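Local coordinates for protein DNA polymerase III subunit beta (Deinococcus radiodurans, PDB 4TRT) that probably tethers DNA polymerases and other proteins to DNA, giving processive synthesis, as a ring-shaped head-to-tail homodimer that encircles the DNA, at residues E277-V280 and L285-A288; A256-V261 and P326-A331. One frame throughout, in Å; residues are numbered along the deposited sequence.

Contact 1 (E277-V280 and L285-A288)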
# COMPACT_ATOMS: atom_id res chain seq x y z
N GLU A 277 -0.29 6.83 30.36
CA GLU A 277 0.14 6.63 31.73
C GLU A 277 0.61 5.19 31.92
O GLU A 277 -0.01 4.24 31.42
CB GLU A 277 -0.98 6.98 32.72
CG GLU A 277 -0.76 6.57 34.17
CD GLU A 277 -2.04 6.71 35.00
OE1 GLU A 277 -2.73 7.75 34.88
OE2 GLU A 277 -2.36 5.77 35.77
N PHE A 278 1.75 5.05 32.59
CA PHE A 278 2.29 3.75 32.98
C PHE A 278 2.12 3.68 34.49
O PHE A 278 2.65 4.54 35.19
CB PHE A 278 3.78 3.69 32.70
CG PHE A 278 4.15 3.28 31.32
CD1 PHE A 278 3.61 3.92 30.22
CD2 PHE A 278 5.10 2.30 31.12
CE1 PHE A 278 3.98 3.55 28.94
CE2 PHE A 278 5.47 1.93 29.84
CZ PHE A 278 4.91 2.57 28.75
N LEU A 279 1.38 2.70 34.99
CA LEU A 279 1.27 2.50 36.43
C LEU A 279 1.77 1.11 36.77
O LEU A 279 1.17 0.11 36.39
CB LEU A 279 -0.17 2.68 36.91
CG LEU A 279 -0.46 2.41 38.40
CD1 LEU A 279 0.30 3.40 39.27
CD2 LEU A 279 -1.96 2.49 38.66
N VAL A 280 2.88 1.04 37.48
CA VAL A 280 3.44 -0.23 37.95
C VAL A 280 2.99 -0.44 39.39
O VAL A 280 3.20 0.43 40.25
CB VAL A 280 4.99 -0.24 37.87
CG1 VAL A 280 5.55 -1.62 38.28
CG2 VAL A 280 5.47 0.15 36.47
N LEU A 285 1.63 -4.00 35.18
CA LEU A 285 1.79 -2.70 34.55
C LEU A 285 0.44 -2.37 33.93
O LEU A 285 -0.08 -3.13 33.10
CB LEU A 285 2.88 -2.74 33.48
CG LEU A 285 2.95 -1.54 32.53
CD1 LEU A 285 3.24 -0.24 33.30
CD2 LEU A 285 4.01 -1.78 31.46
N ARG A 286 -0.13 -1.24 34.34
CA ARG A 286 -1.36 -0.76 33.72
C ARG A 286 -1.02 0.43 32.83
O ARG A 286 -0.33 1.36 33.23
CB ARG A 286 -2.36 -0.34 34.79
CG ARG A 286 -3.74 -0.10 34.22
CD ARG A 286 -4.65 0.54 35.24
NE ARG A 286 -4.33 1.95 35.41
CZ ARG A 286 -4.92 2.74 36.30
NH1 ARG A 286 -5.86 2.27 37.11
NH2 ARG A 286 -4.56 4.02 36.38
N LEU A 287 -1.54 0.38 31.61
CA LEU A 287 -1.41 1.49 30.67
C LEU A 287 -2.76 2.17 30.58
O LEU A 287 -3.78 1.48 30.50
CB LEU A 287 -1.01 0.96 29.30
CG LEU A 287 0.29 0.16 29.35
CD1 LEU A 287 0.54 -0.40 27.97
CD2 LEU A 287 1.44 1.06 29.79
N ALA A 288 -2.78 3.50 30.61
CA ALA A 288 -4.03 4.27 30.55
C ALA A 288 -3.87 5.48 29.65
O ALA A 288 -2.82 6.12 29.61
CB ALA A 288 -4.47 4.72 31.94
O HOH W 1 -2.35 3.17 34.15

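Contact 2 (A256-V261 and P326-A331)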
# COMPACT_ATOMS: atom_id res chain seq x y z
N ALA A 256 3.68 -8.21 23.92
CA ALA A 256 2.50 -7.83 24.71
C ALA A 256 2.53 -6.34 25.04
O ALA A 256 1.50 -5.64 24.91
CB ALA A 256 2.36 -8.69 25.95
N LEU A 257 3.70 -5.82 25.42
CA LEU A 257 3.81 -4.40 25.76
C LEU A 257 3.56 -3.50 24.56
O LEU A 257 2.86 -2.49 24.67
CB LEU A 257 5.17 -4.08 26.41
CG LEU A 257 5.45 -2.62 26.73
CD1 LEU A 257 4.47 -2.06 27.78
CD2 LEU A 257 6.91 -2.47 27.17
N LYS A 258 4.13 -3.86 23.41
CA LYS A 258 3.94 -3.07 22.19
C LYS A 258 2.49 -3.03 21.79
O LYS A 258 1.97 -1.98 21.46
CB LYS A 258 4.74 -3.63 21.03
CG LYS A 258 6.25 -3.50 21.20
CD LYS A 258 6.97 -4.17 20.04
CE LYS A 258 8.43 -4.31 20.35
NZ LYS A 258 9.19 -4.82 19.17
N GLU A 259 1.83 -4.19 21.83
CA GLU A 259 0.45 -4.28 21.43
C GLU A 259 -0.47 -3.53 22.42
O GLU A 259 -1.46 -2.93 22.01
CB GLU A 259 0.05 -5.75 21.25
CG GLU A 259 0.74 -6.38 20.04
CD GLU A 259 0.43 -7.85 19.80
OE1 GLU A 259 -0.18 -8.50 20.66
OE2 GLU A 259 0.81 -8.37 18.73
N ALA A 260 -0.11 -3.53 23.70
CA ALA A 260 -0.87 -2.82 24.71
C ALA A 260 -0.74 -1.31 24.57
O ALA A 260 -1.73 -0.59 24.68
CB ALA A 260 -0.48 -3.28 26.11
N VAL A 261 0.49 -0.81 24.30
CA VAL A 261 0.71 0.63 24.13
C VAL A 261 -0.03 1.09 22.89
O VAL A 261 -0.77 2.09 22.91
CB VAL A 261 2.21 0.97 24.06
CG1 VAL A 261 2.44 2.40 23.58
CG2 VAL A 261 2.86 0.77 25.44
N PRO A 326 12.96 -1.81 18.29
CA PRO A 326 14.08 -2.76 18.17
C PRO A 326 14.16 -3.85 19.26
O PRO A 326 15.03 -4.69 19.19
CB PRO A 326 15.31 -1.86 18.26
CG PRO A 326 14.83 -0.50 17.90
CD PRO A 326 13.46 -0.43 18.49
N ILE A 327 13.28 -3.83 20.25
CA ILE A 327 13.30 -4.80 21.33
C ILE A 327 12.39 -5.99 21.01
O ILE A 327 11.19 -5.82 20.81
CB ILE A 327 12.89 -4.18 22.68
CG1 ILE A 327 13.85 -3.06 23.06
CG2 ILE A 327 12.86 -5.26 23.77
CD1 ILE A 327 13.46 -2.21 24.26
N ASP A 328 12.97 -7.19 21.01
CA ASP A 328 12.24 -8.45 20.81
C ASP A 328 12.40 -9.39 22.02
O ASP A 328 13.38 -9.32 22.76
CB ASP A 328 12.78 -9.16 19.58
CG ASP A 328 12.67 -8.33 18.32
OD1 ASP A 328 11.59 -7.76 18.07
OD2 ASP A 328 13.66 -8.27 17.55
N GLY A 329 11.45 -10.28 22.20
CA GLY A 329 11.48 -11.24 23.28
C GLY A 329 10.94 -10.63 24.55
O GLY A 329 9.74 -10.53 24.75
N ASP A 330 11.83 -10.26 25.45
CA ASP A 330 11.41 -9.60 26.68
C ASP A 330 12.04 -8.22 26.79
O ASP A 330 13.19 -8.02 26.42
CB ASP A 330 11.75 -10.49 27.87
CG ASP A 330 10.98 -11.80 27.84
OD1 ASP A 330 9.75 -11.80 28.12
OD2 ASP A 330 11.60 -12.83 27.50
N ALA A 331 11.23 -7.27 27.24
CA ALA A 331 11.71 -5.92 27.47
C ALA A 331 12.03 -5.74 28.95
O ALA A 331 11.38 -6.32 29.81
CB ALA A 331 10.65 -4.91 27.03
O HOH W 2 9.01 -7.52 19.17

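Contact 1 (E277-V280 and L285-A288)
E277 OE2 accepts from two donors, R286 NH2 and a water that also accepts from R286 NE. R286 NH2, 2.9 Å from E277 OE2, makes the salt bridge on the syn side of the carboxylate but 30° out of its plane; the N-H...O angle of 140° marks a bent bond. The water lies 3.1 Å from E277 OE2 and 2.6 Å from R286 NE, so the carboxylate and guanidinium are joined both directly and through solvent. A bend at chi3 (75°) in an otherwise extended R286 side chain turns the guanidinium toward this diagonal partner. L279 CD2 sits above one guanidinium face, 3.8 Å from R286 CZ, leaving the group's edge to the acid and the water.

The opposite face of the sheet is apolar. L287 CD2 stands almost centrally over the F278 ring, 3.6 Å from its centroid, a CH-pi contact. L285 CD1 comes obliquely to F278 CD2 at 3.8 Å and also reaches V280 CG2, while F315 meets the F278 ring edge-to-face.

Reciprocal backbone bonds join E277 with A288 and L279 with R286, led by E277 N to A288 O at 2.7 Å. Hydrogen-bonded pairs alternating with non-hydrogen-bonded ones show antiparallel pairing; strands 275-281 and 284-290, consecutive through a short turn, form a beta hairpin, the central pair of the four-stranded sheet in the C-terminal domain.

Contact 2 (A256-V261 and P326-A331)
K258 NZ reaches across from the helix to the backbone carbonyl of I327, with NZ to I327 O at 2.8 Å. The ammonium approaches with a C=O...N angle of 148° and is tilted 29° from the carbonyl plane. A water accepts from K258 NZ at 2.7 Å and donates to D328 OD1 at 2.8 Å. It thereby spans a salt bridge that is long when measured directly, with K258 NZ and D328 OD1 4.0 Å apart. L257 makes the apolar part of the link, its CD2 approaching A331 CB at a loose 4.5 Å.

The lysine's reach depends on its conformation: CG stands anti to the carbonyl carbon (chi1 -68°), and every later torsion is near trans, which carries the charge well clear of the helix.

In the processivity fold of sliding DNA rings, each domain carries two helices beside its sheets; here K258 and L257 link helix 254-265 to the chain running from the domain's other helix, 317-324, into strand 330-335.

Around this first shell, L324 of helix 317-324 touches both L257 and K258, and the carbonyl of G325 takes a further hydrogen bond from K258 NZ; the negative end of that helix would probably add to the attraction for the ammonium. Further out, backbone hydrogen bonds of A331 with L252 and of G329 with A254 hold G329 and the start of strand 330-335 against strand 248-253 and the first residue of helix 254-265, while Y353 of strand 353-357 touches P326 and I327.

In the fold
Helix 254-265 is the shared element: one segment of contact 2 belongs to it, while the apolar face of contact 1 packs against it. L287 CD1 meets A260 CB and V261 CG2, each at 3.6 Å, and L285 CD2 meets L257 CD1 at 3.7 Å. L257 thus faces both the hairpin and A331. The two centres are 14 Å apart, and the hairpin is nested within the sequence span that contact 2 closes. Contact 1 (431 Å² buried) combines strand pairing with side-chain packing, one face buried and apolar, the other polar and partly exposed. Contact 2 (130 Å²) is largely buried, with D328 exposed at its rim; its polar bonds come from one lysine, beside a thinner apolar contact.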